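Local coordinates for DUF3829 domain-containing protein (Bacteroides thetaiotaomicron, PDB 3RH3), which is of unknown function but adopts an all-helical DUF3829-like fold and is probably made as a lipoprotein, at residues K201-A206 / T228-M233; E153-E158 / Q163-R168; A27-V32 / Q137-I142; E131-K136 / L180-H185. All blocks are in the same frame, centred on the assembly; numbering follows the deposited sequence.

Contact 1: K201-A206 / T228-M233; sequences KELKAA and TVKSFM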
loop_
_atom_site.group_PDB
_atom_site.type_symbol
_atom_site.label_atom_id
_atom_site.label_comp_id
_atom_site.label_asym_id
_atom_site.label_seq_id
_atom_site.Cartn_x
_atom_site.Cartn_y
_atom_site.Cartn_z
ATOM N N LYS A 201 4.054 -8.512 15.881
ATOM C CA LYS A 201 3.472 -9.818 16.176
ATOM C C LYS A 201 3.855 -10.811 15.057
ATOM O O LYS A 201 4.238 -11.940 15.351
ATOM C CB LYS A 201 1.937 -9.677 16.303
ATOM C CG LYS A 201 1.251 -10.744 17.125
ATOM C CD LYS A 201 -0.260 -10.499 17.198
ATOM N N GLU A 202 3.795 -10.376 13.795
ATOM C CA GLU A 202 4.159 -11.198 12.625
ATOM C C GLU A 202 5.661 -11.516 12.646
ATOM O O GLU A 202 6.071 -12.632 12.329
ATOM C CB GLU A 202 3.808 -10.480 11.309
ATOM C CG GLU A 202 2.326 -10.327 11.026
ATOM C CD GLU A 202 1.960 -9.314 9.954
ATOM O OE1 GLU A 202 2.873 -8.784 9.281
ATOM O OE2 GLU A 202 0.748 -9.062 9.774
ATOM N N LEU A 203 6.464 -10.547 13.056
ATOM C CA LEU A 203 7.914 -10.697 13.100
ATOM C C LEU A 203 8.354 -11.733 14.149
ATOM O O LEU A 203 9.210 -12.556 13.845
ATOM C CB LEU A 203 8.567 -9.338 13.368
ATOM C CG LEU A 203 10.085 -9.259 13.280
ATOM C CD1 LEU A 203 10.569 -9.591 11.878
ATOM C CD2 LEU A 203 10.564 -7.877 13.691
ATOM N N LYS A 204 7.778 -11.688 15.358
ATOM C CA LYS A 204 8.095 -12.619 16.448
ATOM C C LYS A 204 7.657 -14.033 16.094
ATOM O O LYS A 204 8.340 -14.993 16.460
ATOM C CB LYS A 204 7.460 -12.154 17.768
ATOM C CG LYS A 204 8.140 -10.896 18.293
ATOM C CD LYS A 204 7.736 -10.534 19.713
ATOM C CE LYS A 204 8.652 -9.475 20.288
ATOM N NZ LYS A 204 10.055 -9.961 20.449
ATOM N N ALA A 205 6.535 -14.162 15.357
ATOM C CA ALA A 205 6.041 -15.456 14.894
ATOM C C ALA A 205 6.979 -16.001 13.819
ATOM O O ALA A 205 7.383 -17.160 13.905
ATOM C CB ALA A 205 4.628 -15.330 14.363
ATOM N N ALA A 206 7.411 -15.137 12.874
ATOM C CA ALA A 206 8.351 -15.528 11.814
ATOM C C ALA A 206 9.684 -16.015 12.385
ATOM O O ALA A 206 10.213 -17.014 11.891
ATOM C CB ALA A 206 8.589 -14.383 10.858
ATOM N N THR A 228 15.775 -6.617 7.856
ATOM C CA THR A 228 15.273 -5.465 7.075
ATOM C C THR A 228 13.942 -4.984 7.635
ATOM O O THR A 228 13.661 -3.789 7.592
ATOM C CB THR A 228 15.122 -5.861 5.589
ATOM O OG1 THR A 228 16.340 -6.460 5.150
ATOM C CG2 THR A 228 14.776 -4.676 4.684
ATOM N N VAL A 229 13.109 -5.898 8.134
ATOM C CA VAL A 229 11.831 -5.514 8.741
ATOM C C VAL A 229 12.124 -4.704 10.029
ATOM O O VAL A 229 11.560 -3.613 10.206
ATOM C CB VAL A 229 10.910 -6.726 9.004
ATOM C CG1 VAL A 229 9.756 -6.349 9.935
ATOM C CG2 VAL A 229 10.372 -7.301 7.696
ATOM N N LYS A 230 13.035 -5.207 10.898
ATOM C CA LYS A 230 13.406 -4.499 12.147
ATOM C C LYS A 230 13.994 -3.128 11.818
ATOM O O LYS A 230 13.676 -2.176 12.495
ATOM C CB LYS A 230 14.396 -5.298 13.009
ATOM C CG LYS A 230 13.910 -6.673 13.428
ATOM C CD LYS A 230 15.052 -7.604 13.845
ATOM C CE LYS A 230 14.671 -9.047 13.623
ATOM N NZ LYS A 230 15.838 -9.962 13.681
ATOM N N SER A 231 14.797 -3.015 10.738
ATOM C CA SER A 231 15.384 -1.733 10.318
ATOM C C SER A 231 14.306 -0.790 9.882
ATOM O O SER A 231 14.343 0.383 10.227
ATOM C CB SER A 231 16.384 -1.935 9.186
ATOM O OG SER A 231 17.560 -2.436 9.777
ATOM N N PHE A 232 13.332 -1.309 9.130
ATOM C CA PHE A 232 12.186 -0.537 8.652
ATOM C C PHE A 232 11.425 -0.002 9.840
ATOM O O PHE A 232 11.061 1.172 9.885
ATOM C CB PHE A 232 11.257 -1.369 7.721
ATOM C CG PHE A 232 9.949 -0.659 7.505
ATOM C CD1 PHE A 232 9.866 0.432 6.644
ATOM C CD2 PHE A 232 8.828 -0.984 8.271
ATOM C CE1 PHE A 232 8.665 1.146 6.506
ATOM C CE2 PHE A 232 7.632 -0.258 8.140
ATOM C CZ PHE A 232 7.564 0.806 7.264
HETATM N N MSE A 233 11.181 -0.866 10.791
HETATM C CA MSE A 233 10.453 -0.539 12.016
HETATM C C MSE A 233 11.144 0.560 12.860
HETATM O O MSE A 233 10.448 1.427 13.395
HETATM C CB MSE A 233 10.241 -1.808 12.856
HETATM C CG MSE A 233 9.111 -2.658 12.283
HETATM SE SE MSE A 233 8.798 -4.268 13.302
HETATM C CE MSE A 233 7.517 -3.663 14.448
#
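L203 and V229 mark the level at which the helical segments 201-206 and 228-233 pass each other nearly antiparallel, their axes 11.3 Å apart at closest approach and their N-to-C directions 157° apart. No hydrogen bond spans the gap; side chains fill it, and leucine, branched at its end, suits the role. With CG placed opposite the backbone N (chi1 -173°), L203 carries its fork straight across. CD1 meets CG1 of V229 tip to tip at 3.9 Å, while CD2 comes near the same CG1. CD2 touches CG of K230 at 3.6 Å, the side chains crossing at about a right angle. It also lies 4.0 Å from the SE atom of M233, a selenomethionine that slides past L203 in the opposite direction.

The segments belong to helices 189-207 and 216-240, consecutive and paired as an alpha-alpha hairpin in the C-terminal part of this all-alpha protein. V229 and M233 sit one turn apart on the second helix and so share the face that receives L203. Replacing L203 by an alanine would probably take the leucine methyls away from V229 CG1 and the M233 selenium and open a gap between the helices. K230 suits the margin: its CG lies against the leucine while its extended chain takes NZ to a long, weak ion pair with E207. L203 also packs on M170 of helix 161-181.

Contact 2: E153-E158 / Q163-R168; sequences ELLADE and QIMAMR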
loop_
_atom_site.group_PDB
_atom_site.type_symbol
_atom_site.label_atom_id
_atom_site.label_comp_id
_atom_site.label_asym_id
_atom_site.label_seq_id
_atom_site.Cartn_x
_atom_site.Cartn_y
_atom_site.Cartn_z
ATOM N N GLU A 153 -2.672 -22.488 -0.865
ATOM C CA GLU A 153 -3.072 -23.592 -1.734
ATOM C C GLU A 153 -2.012 -23.892 -2.787
ATOM O O GLU A 153 -1.725 -25.064 -3.046
ATOM C CB GLU A 153 -4.417 -23.281 -2.413
ATOM C CG GLU A 153 -5.602 -23.429 -1.476
ATOM C CD GLU A 153 -6.877 -22.725 -1.904
ATOM O OE1 GLU A 153 -7.216 -22.776 -3.110
ATOM O OE2 GLU A 153 -7.555 -22.151 -1.020
ATOM N N LEU A 154 -1.449 -22.841 -3.408
ATOM C CA LEU A 154 -0.431 -22.997 -4.440
ATOM C C LEU A 154 0.919 -23.409 -3.858
ATOM O O LEU A 154 1.729 -23.967 -4.586
ATOM C CB LEU A 154 -0.292 -21.701 -5.262
ATOM C CG LEU A 154 -1.502 -21.382 -6.182
ATOM C CD1 LEU A 154 -1.653 -19.899 -6.395
ATOM C CD2 LEU A 154 -1.428 -22.123 -7.504
ATOM N N LEU A 155 1.152 -23.171 -2.550
ATOM C CA LEU A 155 2.416 -23.495 -1.872
ATOM C C LEU A 155 2.293 -24.665 -0.907
ATOM O O LEU A 155 3.250 -24.949 -0.186
ATOM C CB LEU A 155 2.946 -22.272 -1.103
ATOM C CG LEU A 155 3.178 -21.000 -1.903
ATOM C CD1 LEU A 155 3.341 -19.822 -0.973
ATOM C CD2 LEU A 155 4.391 -21.128 -2.836
ATOM N N ALA A 156 1.147 -25.364 -0.912
ATOM C CA ALA A 156 0.859 -26.494 -0.021
ATOM C C ALA A 156 2.005 -27.533 0.055
ATOM O O ALA A 156 2.284 -28.036 1.144
ATOM C CB ALA A 156 -0.428 -27.181 -0.453
ATOM N N ASP A 157 2.683 -27.811 -1.074
ATOM C CA ASP A 157 3.765 -28.802 -1.167
ATOM C C ASP A 157 5.164 -28.162 -1.154
ATOM O O ASP A 157 6.156 -28.841 -1.441
ATOM C CB ASP A 157 3.587 -29.661 -2.443
ATOM C CG ASP A 157 2.202 -30.275 -2.592
ATOM O OD1 ASP A 157 1.751 -30.975 -1.647
ATOM O OD2 ASP A 157 1.559 -30.042 -3.644
ATOM N N GLU A 158 5.245 -26.871 -0.800
ATOM C CA GLU A 158 6.505 -26.147 -0.754
ATOM C C GLU A 158 7.153 -26.340 0.631
ATOM O O GLU A 158 6.521 -26.005 1.632
ATOM C CB GLU A 158 6.264 -24.661 -1.099
ATOM C CG GLU A 158 7.480 -23.769 -1.317
ATOM C CD GLU A 158 8.742 -24.291 -1.978
ATOM O OE1 GLU A 158 8.669 -24.784 -3.127
ATOM O OE2 GLU A 158 9.806 -24.227 -1.322
ATOM N N GLN A 163 7.872 -19.824 5.729
ATOM C CA GLN A 163 8.823 -18.742 5.522
ATOM C C GLN A 163 8.292 -17.772 4.436
ATOM O O GLN A 163 8.246 -16.572 4.678
ATOM C CB GLN A 163 10.211 -19.317 5.143
ATOM C CG GLN A 163 10.954 -20.013 6.308
ATOM C CD GLN A 163 10.604 -21.477 6.571
ATOM O OE1 GLN A 163 9.540 -21.997 6.184
ATOM N NE2 GLN A 163 11.461 -22.151 7.332
ATOM N N ILE A 164 7.872 -18.302 3.251
ATOM C CA ILE A 164 7.347 -17.526 2.117
ATOM C C ILE A 164 6.075 -16.769 2.526
ATOM O O ILE A 164 5.969 -15.559 2.265
ATOM C CB ILE A 164 7.118 -18.429 0.872
ATOM C CG1 ILE A 164 8.483 -18.956 0.348
ATOM C CG2 ILE A 164 6.340 -17.668 -0.244
ATOM C CD1 ILE A 164 8.456 -20.286 -0.329
HETATM N N MSE A 165 5.127 -17.471 3.165
HETATM C CA MSE A 165 3.864 -16.897 3.662
HETATM C C MSE A 165 4.149 -15.730 4.616
HETATM O O MSE A 165 3.541 -14.674 4.502
HETATM C CB MSE A 165 3.004 -17.961 4.389
HETATM C CG MSE A 165 2.470 -19.066 3.483
HETATM SE SE MSE A 165 1.425 -18.419 1.982
HETATM C CE MSE A 165 -0.147 -17.897 2.975
ATOM N N ALA A 166 5.110 -15.927 5.560
ATOM C CA ALA A 166 5.464 -14.893 6.534
ATOM C C ALA A 166 5.992 -13.632 5.846
ATOM O O ALA A 166 5.550 -12.518 6.163
ATOM C CB ALA A 166 6.491 -15.417 7.515
HETATM N N MSE A 167 6.906 -13.801 4.887
HETATM C CA MSE A 167 7.489 -12.652 4.184
HETATM C C MSE A 167 6.427 -11.898 3.412
HETATM O O MSE A 167 6.372 -10.677 3.521
HETATM C CB MSE A 167 8.625 -13.078 3.258
HETATM C CG MSE A 167 9.862 -13.454 3.999
HETATM SE SE MSE A 167 11.390 -13.777 2.835
HETATM C CE MSE A 167 11.121 -15.680 2.527
ATOM N N ARG A 168 5.577 -12.616 2.659
ATOM C CA ARG A 168 4.451 -12.036 1.935
ATOM C C ARG A 168 3.527 -11.225 2.882
ATOM O O ARG A 168 3.193 -10.092 2.561
ATOM C CB ARG A 168 3.639 -13.122 1.220
ATOM C CG ARG A 168 4.313 -13.675 -0.004
ATOM C CD ARG A 168 3.343 -14.494 -0.854
ATOM N NE ARG A 168 2.344 -13.682 -1.567
ATOM C CZ ARG A 168 2.583 -12.975 -2.672
ATOM N NH1 ARG A 168 3.807 -12.933 -3.192
ATOM N NH2 ARG A 168 1.605 -12.294 -3.256
#
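The first torsion of I164 (chi1 -66°) splits its side chain toward two residues of segment 153-158: CG1 lies opposite the carbonyl carbon and bears CD1 toward E158, while CG2 lies opposite the backbone N and faces L155. L155 answers with its own CG opposite the carbonyl carbon (chi1 -57°), which extends CD1 to the helix. The two side chains cross obliquely, with L155 CD1 3.8 Å from I164 CG2. The other branch of the isoleucine, CD1, touches CG of E158 at 3.7 Å, roughly at right angles. Here the glutamate offers a methylene, and its bend at chi2 turns the carboxylate aside from the line of that methylene. A beta-branched isoleucine fits the place well, since one residue can meet both partners.

M165, a selenomethionine folded back at chi2 and chi3, brings its SE atom 3.8 Å from L155 CD1. It is modelled in two conformers, so this detail is less certain; M165 also packs on E148, E151 and S152 of helix 115-154. No hydrogen bond joins the two segments. The contact forms where the backbone leaves that helix: L155 is the first residue to depart from helical angles. E158 N bonds to L155 O at 2.8 Å, closing a type I beta turn and placing L155 and E158 on the side that faces I164. The whole is a tight helix-to-helix connection, in which L155, I164, M165 and the methylene of E158 pack at the closed end of an alpha-alpha hairpin formed by helices 115-154 and 161-181.

Contact 3: A27-V32 / Q137-I142; sequences AVLRHV and QVIFDI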
loop_
_atom_site.group_PDB
_atom_site.type_symbol
_atom_site.label_atom_id
_atom_site.label_comp_id
_atom_site.label_asym_id
_atom_site.label_seq_id
_atom_site.Cartn_x
_atom_site.Cartn_y
_atom_site.Cartn_z
ATOM N N ALA A 27 -0.271 -3.345 -9.776
ATOM C CA ALA A 27 0.273 -2.587 -10.915
ATOM C C ALA A 27 -0.546 -1.326 -11.212
ATOM O O ALA A 27 0.037 -0.281 -11.428
ATOM C CB ALA A 27 0.331 -3.466 -12.165
ATOM N N VAL A 28 -1.891 -1.428 -11.240
ATOM C CA VAL A 28 -2.761 -0.284 -11.541
ATOM C C VAL A 28 -2.694 0.760 -10.393
ATOM O O VAL A 28 -2.520 1.951 -10.652
ATOM C CB VAL A 28 -4.213 -0.735 -11.849
ATOM C CG1 VAL A 28 -5.177 0.452 -11.863
ATOM C CG2 VAL A 28 -4.277 -1.494 -13.175
ATOM N N LEU A 29 -2.810 0.307 -9.152
ATOM C CA LEU A 29 -2.767 1.164 -7.966
ATOM C C LEU A 29 -1.425 1.875 -7.812
ATOM O O LEU A 29 -1.424 3.033 -7.410
ATOM C CB LEU A 29 -3.104 0.374 -6.693
ATOM C CG LEU A 29 -4.569 -0.087 -6.622
ATOM C CD1 LEU A 29 -4.851 -0.827 -5.350
ATOM C CD2 LEU A 29 -5.532 1.075 -6.830
ATOM N N ARG A 30 -0.300 1.217 -8.185
ATOM C CA ARG A 30 1.032 1.836 -8.138
ATOM C C ARG A 30 1.146 2.931 -9.210
ATOM O O ARG A 30 1.895 3.881 -9.022
ATOM C CB ARG A 30 2.156 0.791 -8.305
ATOM N N HIS A 31 0.365 2.828 -10.302
ATOM C CA HIS A 31 0.408 3.807 -11.383
ATOM C C HIS A 31 -0.553 4.983 -11.170
ATOM O O HIS A 31 -0.177 6.112 -11.485
ATOM C CB HIS A 31 0.115 3.133 -12.736
ATOM C CG HIS A 31 0.357 4.008 -13.930
ATOM N ND1 HIS A 31 -0.695 4.470 -14.716
ATOM C CD2 HIS A 31 1.522 4.468 -14.447
ATOM C CE1 HIS A 31 -0.139 5.192 -15.679
ATOM N NE2 HIS A 31 1.194 5.223 -15.560
ATOM N N VAL A 32 -1.783 4.736 -10.677
ATOM C CA VAL A 32 -2.793 5.794 -10.563
ATOM C C VAL A 32 -2.901 6.413 -9.151
ATOM O O VAL A 32 -3.351 7.549 -9.032
ATOM C CB VAL A 32 -4.195 5.323 -11.058
ATOM C CG1 VAL A 32 -4.114 4.721 -12.459
ATOM C CG2 VAL A 32 -4.856 4.345 -10.087
ATOM N N GLN A 137 -6.084 1.475 0.338
ATOM C CA GLN A 137 -5.924 0.630 1.507
ATOM C C GLN A 137 -7.067 -0.374 1.625
ATOM O O GLN A 137 -6.815 -1.543 1.906
ATOM C CB GLN A 137 -5.824 1.476 2.785
ATOM C CG GLN A 137 -5.439 0.661 4.034
ATOM C CD GLN A 137 -4.119 -0.049 3.846
ATOM O OE1 GLN A 137 -3.146 0.536 3.379
ATOM N NE2 GLN A 137 -4.084 -1.356 4.099
ATOM N N VAL A 138 -8.316 0.070 1.425
ATOM C CA VAL A 138 -9.484 -0.821 1.478
ATOM C C VAL A 138 -9.318 -1.947 0.397
ATOM O O VAL A 138 -9.521 -3.113 0.731
ATOM C CB VAL A 138 -10.836 -0.062 1.350
ATOM C CG1 VAL A 138 -12.015 -1.031 1.252
ATOM C CG2 VAL A 138 -11.043 0.907 2.525
ATOM N N ILE A 139 -8.835 -1.618 -0.817
ATOM C CA ILE A 139 -8.644 -2.618 -1.889
ATOM C C ILE A 139 -7.615 -3.655 -1.455
ATOM O O ILE A 139 -7.871 -4.847 -1.618
ATOM C CB ILE A 139 -8.293 -1.980 -3.266
ATOM C CG1 ILE A 139 -9.466 -1.102 -3.778
ATOM C CG2 ILE A 139 -7.893 -3.042 -4.324
ATOM C CD1 ILE A 139 -9.025 0.023 -4.725
ATOM N N PHE A 140 -6.474 -3.205 -0.862
ATOM C CA PHE A 140 -5.456 -4.128 -0.387
ATOM C C PHE A 140 -5.988 -4.948 0.790
ATOM O O PHE A 140 -5.724 -6.143 0.828
ATOM C CB PHE A 140 -4.120 -3.425 -0.067
ATOM C CG PHE A 140 -3.344 -3.044 -1.318
ATOM C CD1 PHE A 140 -2.922 -4.019 -2.225
ATOM C CD2 PHE A 140 -3.040 -1.709 -1.592
ATOM C CE1 PHE A 140 -2.228 -3.662 -3.400
ATOM C CE2 PHE A 140 -2.332 -1.355 -2.755
ATOM C CZ PHE A 140 -1.933 -2.334 -3.654
ATOM N N ASP A 141 -6.758 -4.334 1.716
ATOM C CA ASP A 141 -7.381 -5.021 2.851
ATOM C C ASP A 141 -8.336 -6.137 2.375
ATOM O O ASP A 141 -8.333 -7.216 2.953
ATOM C CB ASP A 141 -8.154 -4.038 3.747
ATOM C CG ASP A 141 -7.300 -3.042 4.547
ATOM O OD1 ASP A 141 -6.077 -3.273 4.680
ATOM O OD2 ASP A 141 -7.864 -2.035 5.043
ATOM N N ILE A 142 -9.138 -5.882 1.337
ATOM C CA ILE A 142 -10.043 -6.884 0.774
ATOM C C ILE A 142 -9.240 -8.066 0.231
ATOM O O ILE A 142 -9.526 -9.208 0.572
ATOM C CB ILE A 142 -10.984 -6.285 -0.324
ATOM C CG1 ILE A 142 -11.992 -5.272 0.264
ATOM C CG2 ILE A 142 -11.737 -7.380 -1.141
ATOM C CD1 ILE A 142 -12.398 -4.201 -0.778
#
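L29 and F140 approach from opposite directions, and a single methyl of the leucine makes the meeting. L29 CG lies opposite the carbonyl carbon (chi1 -68°) and the chain runs on extended (chi2 -179°), carrying CD1 out to the ring. There L29 CD1 rests 3.7 Å from F140 CE2 and equally near CZ, meeting the ring end obliquely. The same methyl is 3.9 Å from CG2 of I139, in the notch between two successive residues. I139 points toward the leucine segment; F140 starts off to one side, but its length brings the ring end back within reach. Leucine, whose fork sits two bonds out from the backbone, suits helices that stand well apart: the CA atoms of L29 and I139 are 9.3 Å from each other.

This is interior packing of a helical bundle, joining helix 10-32 to the long helix 115-154. Helix 79-111 adds Y89 and L92 around L29, while F140 also lies on Y22 and L26, earlier on the same helix as L29. Turned away from this apolar face, Q137 gives NE2 to D141 OD1 at 2.8 Å, from above the carboxylate plane. S176 and N179 also bind the amide.

Contact 4: E131-K136 / L180-H185; sequences ELSEYK and LYSRKH. With EDO (1,2-ethanediol), chain E; EDO (1,2-ethanediol), chain D.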
loop_
_atom_site.group_PDB
_atom_site.type_symbol
_atom_site.label_atom_id
_atom_site.label_comp_id
_atom_site.label_asym_id
_atom_site.label_seq_id
_atom_site.Cartn_x
_atom_site.Cartn_y
_atom_site.Cartn_z
ATOM N N GLU A 131 -8.660 10.381 1.062
ATOM C CA GLU A 131 -9.718 9.522 0.497
ATOM C C GLU A 131 -9.122 8.539 -0.521
ATOM O O GLU A 131 -9.371 7.337 -0.418
ATOM C CB GLU A 131 -10.823 10.365 -0.152
ATOM C CG GLU A 131 -11.705 11.087 0.850
ATOM C CD GLU A 131 -13.011 11.614 0.289
ATOM O OE1 GLU A 131 -13.846 10.791 -0.153
ATOM O OE2 GLU A 131 -13.219 12.847 0.331
ATOM N N LEU A 132 -8.254 9.038 -1.424
ATOM C CA LEU A 132 -7.578 8.213 -2.436
ATOM C C LEU A 132 -6.708 7.125 -1.777
ATOM O O LEU A 132 -6.701 5.971 -2.225
ATOM C CB LEU A 132 -6.734 9.109 -3.350
ATOM C CG LEU A 132 -6.130 8.466 -4.595
ATOM C CD1 LEU A 132 -7.194 8.149 -5.625
ATOM C CD2 LEU A 132 -5.224 9.423 -5.270
ATOM N N SER A 133 -5.997 7.504 -0.707
ATOM C CA SER A 133 -5.140 6.624 0.060
ATOM C C SER A 133 -5.963 5.550 0.786
ATOM O O SER A 133 -5.559 4.391 0.796
ATOM C CB SER A 133 -4.304 7.441 1.041
ATOM O OG SER A 133 -3.320 6.602 1.611
ATOM N N GLU A 134 -7.116 5.940 1.373
ATOM C CA GLU A 134 -8.036 5.045 2.064
ATOM C C GLU A 134 -8.630 4.017 1.103
ATOM O O GLU A 134 -8.654 2.837 1.449
ATOM C CB GLU A 134 -9.159 5.834 2.784
ATOM C CG GLU A 134 -8.666 6.467 4.078
ATOM C CD GLU A 134 -9.550 7.467 4.810
ATOM O OE1 GLU A 134 -10.430 8.093 4.172
ATOM O OE2 GLU A 134 -9.310 7.667 6.025
ATOM N N TYR A 135 -9.080 4.434 -0.098
ATOM C CA TYR A 135 -9.639 3.524 -1.101
ATOM C C TYR A 135 -8.621 2.442 -1.491
ATOM O O TYR A 135 -8.968 1.251 -1.526
ATOM C CB TYR A 135 -10.131 4.278 -2.335
ATOM C CG TYR A 135 -11.486 4.915 -2.138
ATOM C CD1 TYR A 135 -12.583 4.159 -1.733
ATOM C CD2 TYR A 135 -11.690 6.261 -2.422
ATOM C CE1 TYR A 135 -13.842 4.737 -1.570
ATOM C CE2 TYR A 135 -12.945 6.848 -2.275
ATOM C CZ TYR A 135 -14.017 6.088 -1.837
ATOM O OH TYR A 135 -15.250 6.687 -1.701
ATOM N N LYS A 136 -7.366 2.875 -1.737
ATOM C CA LYS A 136 -6.267 1.994 -2.070
ATOM C C LYS A 136 -6.050 0.996 -0.925
ATOM O O LYS A 136 -5.901 -0.203 -1.179
ATOM C CB LYS A 136 -5.008 2.828 -2.354
ATOM C CG LYS A 136 -3.829 2.020 -2.889
ATOM C CD LYS A 136 -2.668 2.898 -3.371
ATOM C CE LYS A 136 -1.974 3.651 -2.270
ATOM N NZ LYS A 136 -0.701 4.282 -2.721
ATOM N N LEU A 180 -0.196 4.568 5.160
ATOM C CA LEU A 180 -0.686 5.393 6.264
ATOM C C LEU A 180 0.245 6.559 6.541
ATOM O O LEU A 180 -0.218 7.665 6.835
ATOM C CB LEU A 180 -0.884 4.555 7.537
ATOM C CG LEU A 180 -2.059 3.553 7.460
ATOM C CD1 LEU A 180 -1.909 2.439 8.501
ATOM C CD2 LEU A 180 -3.412 4.267 7.533
ATOM N N TYR A 181 1.567 6.322 6.425
ATOM C CA TYR A 181 2.543 7.365 6.629
ATOM C C TYR A 181 2.504 8.399 5.483
ATOM O O TYR A 181 2.566 9.600 5.764
ATOM C CB TYR A 181 3.949 6.774 6.773
ATOM C CG TYR A 181 4.983 7.855 6.966
ATOM C CD1 TYR A 181 5.155 8.471 8.208
ATOM C CD2 TYR A 181 5.722 8.341 5.888
ATOM C CE1 TYR A 181 5.989 9.569 8.357
ATOM C CE2 TYR A 181 6.609 9.402 6.042
ATOM C CZ TYR A 181 6.760 9.995 7.286
ATOM O OH TYR A 181 7.590 11.080 7.416
ATOM N N SER A 182 2.408 7.931 4.221
ATOM C CA SER A 182 2.456 8.716 2.975
ATOM C C SER A 182 1.400 9.844 2.833
ATOM O O SER A 182 1.371 10.510 1.810
ATOM C CB SER A 182 2.305 7.775 1.781
ATOM O OG SER A 182 0.958 7.473 1.429
ATOM N N ARG A 183 0.512 10.007 3.794
ATOM C CA ARG A 183 -0.570 10.973 3.725
ATOM C C ARG A 183 -0.082 12.337 4.181
ATOM O O ARG A 183 -0.152 12.684 5.364
ATOM C CB ARG A 183 -1.775 10.495 4.554
ATOM C CG ARG A 183 -2.317 9.170 4.077
ATOM C CD ARG A 183 -3.310 8.568 5.026
ATOM N NE ARG A 183 -3.722 7.280 4.489
ATOM C CZ ARG A 183 -4.764 6.575 4.897
ATOM N NH1 ARG A 183 -5.534 7.024 5.882
ATOM N NH2 ARG A 183 -5.056 5.421 4.314
ATOM N N LYS A 184 0.455 13.088 3.232
ATOM C CA LYS A 184 0.939 14.445 3.420
ATOM C C LYS A 184 -0.193 15.291 3.999
ATOM O O LYS A 184 -1.322 15.202 3.533
ATOM C CB LYS A 184 1.431 14.976 2.074
ATOM C CG LYS A 184 1.896 16.399 2.051
ATOM C CD LYS A 184 2.661 16.653 0.765
ATOM C CE LYS A 184 2.762 18.128 0.489
ATOM N NZ LYS A 184 3.634 18.815 1.470
ATOM N N HIS A 185 0.108 16.032 5.087
ATOM C CA HIS A 185 -0.817 16.880 5.847
ATOM C C HIS A 185 -1.780 16.058 6.732
ATOM O O HIS A 185 -2.661 16.644 7.368
ATOM C CB HIS A 185 -1.609 17.803 4.922
ATOM C CG HIS A 185 -2.004 19.100 5.544
ATOM N ND1 HIS A 185 -1.091 20.119 5.723
ATOM C CD2 HIS A 185 -3.222 19.522 5.957
ATOM C CE1 HIS A 185 -1.776 21.124 6.252
ATOM N NE2 HIS A 185 -3.065 20.812 6.405
HETATM C C1 EDO E . -2.197 9.041 -2.341
HETATM O O1 EDO E . -3.207 9.905 -1.796
HETATM C C2 EDO E . -2.617 7.573 -2.329
HETATM O O2 EDO E . -1.800 6.851 -1.393
HETATM C C1 EDO D . 3.222 18.909 4.806
HETATM O O1 EDO D . 1.855 19.107 4.403
HETATM C C2 EDO D . 3.559 17.428 4.996
HETATM O O2 EDO D . 2.906 16.776 6.115
#
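The guanidinium group of R183 has S133 OG at its edge and, on one face, CD2 of L180, 3.6 Å above the plane and offset toward the rim. R183 NE gives its hydrogen to S133 OG at 3.0 Å, a bent bond (138°) with the oxygen tilted somewhat from the plane. The chain, extended from CG to NE, carries the charge from an inverse gamma turn centred on R183 to helix 115-154. There the carboxylate of E134 stands at 83° to the guanidinium, so the two do not pair side by side. E134 OE2 lies 3.8 Å from R183 NH1, a long salt bridge.

Serine suits its buried place because one small hydroxyl can serve two partners: S133 OG also bonds to N179 OD1. Replacing R183 by a leucine would probably leave S133 OG without its NE donor and E134 without the charge that faces it. K136 has two conformers; in one, NZ bonds A33 O and, less certainly, O2 of an ethanediol (3.1 Å). A second ethanediol takes H185 N at 3.1 Å and places O1 in plane at the edge of the H185 ring, weakly bonded to ND1; Y126 stacks on that ring. Both molecules probably come from the crystallisation liquor. With one bent hydrogen bond and two long ion pairs, the weaker to D188, the buried arginine's charge is probably balanced by several modest interactions.

How the contacts relate
Helix 115-154 runs through contacts 2, 3 and 4, meeting helix 161-181 near its start in contact 2 and the turn just beyond its end in contact 4; the centres of these two lie 30 Å apart. Between them, contact 3 brings in helix 10-32 and directly adjoins contact 4, 11 Å away between centres: L29 CD1 lies 3.9 Å from K136 CG in one conformer of the lysine. The apolar notch thus borders the polar site with its ethanediol. Contact 1 joins helices 189-207 and 216-240, further along the chain, and touches contact 2, with A206 CB 4.1 Å from A166 CB, but stands apart from contacts 3 and 4, each 23 Å away between centres. No active site is known.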